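Local coordinates for hexapeptide transferase family protein (Anaplasma phagocytophilum, PDB 3IXC) that binds magnesium between the subunits of its trimer and may be a transferase, with a left-handed beta-helix fold like that of gamma-carbonic anhydrases, at residues His111-Met123 and Val127-Leu139. Residues are numbered along the deposited sequence; the frame is centred on the assembly and turned at random. Where two conformers were deposited one is given.
With MG (magnesium ion), chain B.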
loop_
_atom_site.group_PDB
_atom_site.type_symbol
_atom_site.label_atom_id
_atom_site.label_comp_id
_atom_site.label_asym_id
_atom_site.label_seq_id
_atom_site.Cartn_x
_atom_site.Cartn_y
_atom_site.Cartn_z
ATOM N N HIS A 111 -0.670 -8.017 11.040
ATOM C CA HIS A 111 -0.378 -7.598 12.415
ATOM C C HIS A 111 -0.629 -8.669 13.516
ATOM O O HIS A 111 -1.718 -9.130 13.675
ATOM C CB HIS A 111 -1.313 -6.461 12.785
ATOM C CG HIS A 111 -0.635 -5.171 13.011
ATOM N ND1 HIS A 111 -0.897 -4.377 14.095
ATOM C CD2 HIS A 111 0.305 -4.533 12.296
ATOM C CE1 HIS A 111 -0.160 -3.290 14.018
ATOM N NE2 HIS A 111 0.576 -3.363 12.935
ATOM N N ALA A 112 0.315 -8.868 14.377
ATOM C CA ALA A 112 0.454 -10.061 15.250
ATOM C C ALA A 112 -0.550 -11.207 15.051
ATOM O O ALA A 112 -1.325 -11.532 15.954
ATOM C CB ALA A 112 0.492 -9.627 16.720
ATOM N N CYS A 113 -0.507 -11.831 13.879
ATOM C CA CYS A 113 -1.457 -12.885 13.534
ATOM C C CYS A 113 -0.769 -14.229 13.316
ATOM O O CYS A 113 0.460 -14.316 13.285
ATOM C CB CYS A 113 -2.259 -12.494 12.288
ATOM S SG CYS A 113 -1.250 -12.159 10.811
ATOM N N THR A 114 -1.572 -15.275 13.163
ATOM C CA THR A 114 -1.049 -16.612 12.901
ATOM C C THR A 114 -1.724 -17.164 11.653
ATOM O O THR A 114 -2.951 -17.238 11.594
ATOM C CB THR A 114 -1.306 -17.545 14.099
ATOM O OG1 THR A 114 -0.686 -16.992 15.263
ATOM C CG2 THR A 114 -0.743 -18.940 13.840
ATOM N N LEU A 115 -0.921 -17.539 10.658
ATOM C CA LEU A 115 -1.446 -18.077 9.398
ATOM C C LEU A 115 -0.926 -19.493 9.210
ATOM O O LEU A 115 0.288 -19.713 9.120
ATOM C CB LEU A 115 -1.038 -17.185 8.212
ATOM C CG LEU A 115 -1.253 -15.667 8.340
ATOM C CD1 LEU A 115 -0.808 -14.969 7.070
ATOM C CD2 LEU A 115 -2.718 -15.301 8.669
ATOM N N GLY A 116 -1.844 -20.454 9.173
ATOM C CA GLY A 116 -1.465 -21.861 9.058
ATOM C C GLY A 116 -0.954 -22.200 7.676
ATOM O O GLY A 116 -1.082 -21.407 6.733
ATOM N N ASN A 117 -0.371 -23.391 7.539
ATOM C CA ASN A 117 0.122 -23.830 6.235
ATOM C C ASN A 117 -0.967 -23.724 5.179
ATOM O O ASN A 117 -2.129 -24.022 5.450
ATOM C CB ASN A 117 0.609 -25.277 6.279
ATOM C CG ASN A 117 1.683 -25.509 7.319
ATOM O OD1 ASN A 117 2.385 -24.584 7.743
ATOM N ND2 ASN A 117 1.822 -26.767 7.738
ATOM N N ASN A 118 -0.577 -23.303 3.981
ATOM C CA ASN A 118 -1.495 -23.198 2.839
ATOM C C ASN A 118 -2.612 -22.170 3.014
ATOM O O ASN A 118 -3.576 -22.194 2.250
ATOM C CB ASN A 118 -2.140 -24.556 2.489
ATOM C CG ASN A 118 -1.238 -25.484 1.674
ATOM O OD1 ASN A 118 -1.392 -26.701 1.761
ATOM N ND2 ASN A 118 -0.349 -24.930 0.844
ATOM N N ALA A 119 -2.499 -21.282 4.004
ATOM C CA ALA A 119 -3.403 -20.123 4.088
ATOM C C ALA A 119 -3.197 -19.226 2.869
ATOM O O ALA A 119 -2.086 -19.154 2.317
ATOM C CB ALA A 119 -3.166 -19.332 5.367
ATOM N N PHE A 120 -4.263 -18.553 2.445
ATOM C CA PHE A 120 -4.221 -17.709 1.248
ATOM C C PHE A 120 -4.887 -16.398 1.618
ATOM O O PHE A 120 -6.082 -16.364 1.941
ATOM C CB PHE A 120 -4.957 -18.396 0.088
ATOM C CG PHE A 120 -4.809 -17.708 -1.251
ATOM C CD1 PHE A 120 -4.047 -18.296 -2.263
ATOM C CD2 PHE A 120 -5.439 -16.490 -1.511
ATOM C CE1 PHE A 120 -3.906 -17.682 -3.510
ATOM C CE2 PHE A 120 -5.305 -15.858 -2.770
ATOM C CZ PHE A 120 -4.544 -16.459 -3.768
ATOM N N VAL A 121 -4.105 -15.324 1.586
ATOM C CA VAL A 121 -4.614 -13.995 1.937
ATOM C C VAL A 121 -4.708 -13.173 0.666
ATOM O O VAL A 121 -3.688 -12.835 0.055
ATOM C CB VAL A 121 -3.701 -13.284 2.966
ATOM C CG1 VAL A 121 -4.267 -11.903 3.323
ATOM C CG2 VAL A 121 -3.542 -14.125 4.220
ATOM N N GLY A 122 -5.938 -12.869 0.256
ATOM C CA GLY A 122 -6.182 -12.117 -0.971
ATOM C C GLY A 122 -5.537 -10.744 -0.915
ATOM O O GLY A 122 -5.425 -10.152 0.153
ATOM N N MET A 123 -5.089 -10.263 -2.074
ATOM C CA MET A 123 -4.434 -8.955 -2.165
ATOM C C MET A 123 -5.250 -7.849 -1.497
ATOM O O MET A 123 -6.486 -7.856 -1.542
ATOM C CB MET A 123 -4.164 -8.606 -3.627
ATOM C CG MET A 123 -5.418 -8.449 -4.487
ATOM S SD MET A 123 -4.920 -8.326 -6.207
ATOM C CE MET A 123 -6.466 -8.208 -7.062
ATOM N N VAL A 127 -4.987 -8.097 8.215
ATOM C CA VAL A 127 -5.209 -9.132 9.236
ATOM C C VAL A 127 -4.717 -8.552 10.555
ATOM O O VAL A 127 -3.530 -8.221 10.696
ATOM C CB VAL A 127 -4.470 -10.451 8.897
ATOM C CG1 VAL A 127 -4.778 -11.522 9.943
ATOM C CG2 VAL A 127 -4.894 -10.949 7.510
ATOM N N MET A 128 -5.632 -8.443 11.522
ATOM C CA MET A 128 -5.381 -7.720 12.776
ATOM C C MET A 128 -4.792 -8.616 13.865
ATOM O O MET A 128 -4.778 -9.847 13.734
ATOM C CB MET A 128 -6.672 -7.058 13.288
ATOM C CG MET A 128 -7.339 -6.082 12.313
ATOM S SD MET A 128 -6.549 -4.470 12.166
ATOM C CE MET A 128 -6.866 -3.775 13.784
ATOM N N ASP A 129 -4.326 -7.978 14.942
ATOM C CA ASP A 129 -3.729 -8.656 16.094
ATOM C C ASP A 129 -4.576 -9.828 16.569
ATOM O O ASP A 129 -5.793 -9.711 16.720
ATOM C CB ASP A 129 -3.524 -7.667 17.258
ATOM C CG ASP A 129 -2.236 -6.842 17.137
ATOM O OD1 ASP A 129 -1.423 -7.082 16.221
ATOM O OD2 ASP A 129 -2.027 -5.953 17.987
ATOM N N ARG A 130 -3.921 -10.962 16.798
ATOM C CA ARG A 130 -4.550 -12.151 17.382
ATOM C C ARG A 130 -5.481 -12.908 16.425
ATOM O O ARG A 130 -6.001 -13.961 16.786
ATOM C CB ARG A 130 -5.274 -11.836 18.711
ATOM C CG ARG A 130 -4.363 -11.342 19.829
ATOM C CD ARG A 130 -5.128 -11.108 21.136
ATOM N NE ARG A 130 -5.910 -9.871 21.110
ATOM C CZ ARG A 130 -7.224 -9.803 20.906
ATOM N NH1 ARG A 130 -7.937 -10.907 20.712
ATOM N NH2 ARG A 130 -7.829 -8.621 20.910
ATOM N N ALA A 131 -5.686 -12.400 15.207
ATOM C CA ALA A 131 -6.442 -13.173 14.222
ATOM C C ALA A 131 -5.678 -14.446 13.854
ATOM O O ALA A 131 -4.448 -14.487 13.911
ATOM C CB ALA A 131 -6.759 -12.339 12.977
ATOM N N VAL A 132 -6.417 -15.491 13.504
ATOM C CA VAL A 132 -5.824 -16.774 13.136
ATOM C C VAL A 132 -6.475 -17.252 11.854
ATOM O O VAL A 132 -7.700 -17.234 11.733
ATOM C CB VAL A 132 -6.041 -17.850 14.238
ATOM C CG1 VAL A 132 -5.543 -19.228 13.769
ATOM C CG2 VAL A 132 -5.355 -17.441 15.540
ATOM N N MET A 133 -5.654 -17.666 10.893
ATOM C CA MET A 133 -6.148 -18.459 9.780
ATOM C C MET A 133 -5.633 -19.880 9.967
ATOM O O MET A 133 -4.422 -20.108 10.064
ATOM C CB MET A 133 -5.701 -17.879 8.434
ATOM C CG MET A 133 -6.367 -16.543 8.128
ATOM S SD MET A 133 -5.926 -15.888 6.514
ATOM C CE MET A 133 -6.745 -17.070 5.438
ATOM N N GLU A 134 -6.555 -20.833 10.066
ATOM C CA GLU A 134 -6.157 -22.229 10.178
ATOM C C GLU A 134 -5.563 -22.712 8.858
ATOM O O GLU A 134 -5.682 -22.045 7.826
ATOM C CB GLU A 134 -7.347 -23.095 10.593
ATOM C CG GLU A 134 -7.865 -22.751 11.996
ATOM C CD GLU A 134 -8.909 -23.723 12.490
ATOM O OE1 GLU A 134 -9.460 -24.503 11.675
ATOM O OE2 GLU A 134 -9.180 -23.707 13.715
ATOM N N GLU A 135 -4.897 -23.863 8.900
ATOM C CA GLU A 135 -4.325 -24.462 7.699
ATOM C C GLU A 135 -5.372 -24.507 6.581
ATOM O O GLU A 135 -6.525 -24.863 6.819
ATOM C CB GLU A 135 -3.809 -25.872 8.030
ATOM C CG GLU A 135 -3.400 -26.731 6.834
ATOM C CD GLU A 135 -4.579 -27.363 6.097
ATOM O OE1 GLU A 135 -5.547 -27.818 6.756
ATOM O OE2 GLU A 135 -4.527 -27.416 4.850
ATOM N N GLY A 136 -4.976 -24.136 5.366
ATOM C CA GLY A 136 -5.845 -24.330 4.204
ATOM C C GLY A 136 -7.143 -23.542 4.229
ATOM O O GLY A 136 -8.198 -24.054 3.845
ATOM N N SER A 137 -7.050 -22.294 4.678
ATOM C CA SER A 137 -8.176 -21.359 4.707
ATOM C C SER A 137 -7.860 -20.155 3.822
ATOM O O SER A 137 -6.709 -19.953 3.430
ATOM C CB SER A 137 -8.470 -20.911 6.145
ATOM O OG SER A 137 -7.363 -20.213 6.705
ATOM N N MET A 138 -8.876 -19.354 3.509
ATOM C CA MET A 138 -8.689 -18.253 2.569
ATOM C C MET A 138 -9.461 -16.998 2.936
ATOM O O MET A 138 -10.576 -17.078 3.450
ATOM C CB MET A 138 -9.067 -18.692 1.148
ATOM C CG MET A 138 -8.814 -17.623 0.095
ATOM S SD MET A 138 -8.736 -18.244 -1.590
ATOM C CE MET A 138 -10.380 -18.758 -1.837
ATOM N N LEU A 139 -8.831 -15.856 2.660
ATOM C CA LEU A 139 -9.451 -14.557 2.793
ATOM C C LEU A 139 -9.545 -13.951 1.392
ATOM O O LEU A 139 -8.549 -13.928 0.658
ATOM C CB LEU A 139 -8.578 -13.698 3.707
ATOM C CG LEU A 139 -9.145 -12.464 4.392
ATOM C CD1 LEU A 139 -10.356 -12.815 5.241
ATOM C CD2 LEU A 139 -8.049 -11.825 5.234
HETATM MG MG MG B . 2.348 -1.926 13.594
HETATM O O HOH W 1 -3.976 -4.919 15.134
HETATM O O HOH W 2 -2.754 -14.911 16.247
HETATM O O HOH W 3 -1.706 -27.956 4.361
HETATM O O HOH W 4 2.636 -0.280 14.639
#
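Thr-114 and Leu-115 pair in parallel with Val-132 and Met-133, and Phe-120 and Val-121 do the same with Met-138 and Leu-139. Backbone hydrogen bonds join the strands in both pairs: Met-133 N gives to Thr-114 O (2.8 Å), Gly-116 N to Met-133 O, and Leu-139 N to Phe-120 O. They continue round the corner, where Gly-136 N reaches Asn-117 O (2.9 Å).

Apolar packing fills the inner side. Met-133, extended at chi2, brings SD 3.7 Å from Val-121 CG2, and the bend at chi3 (69°) then turns CE toward Phe-120 O, while Leu-115 CD2 lies against its CG. Nearby, Val-127 CG1 meets Cys-113 CB at 3.6 Å. On the other face, Phe-120 and Met-138 run side by side in the same direction, a Met-aromatic contact with SD 4.3 Å from the ring centroid, obliquely placed; helix 170-188 covers Phe-120.

Polar side chains meet at the turns. One water joins His-111 ND1 to Asp-129 N, and the imidazole and carboxylate planes of these residues are only 19° apart. Another bridges Asn-118 OD1 and Glu-135 OE2, while Asn-118 ND2 bonds to Gln-177 OE1 of that helix. His-111 NE2 binds magnesium at 2.4 Å, together with His-88 of the same chain, His-106 of a neighbouring subunit and a water.

Stacked coils of short parallel strands joined by tight turns characterise the left-handed beta helix of hexapeptide-repeat proteins; the intersubunit magnesium site is consistent with the gamma-carbonic anhydrase-like family.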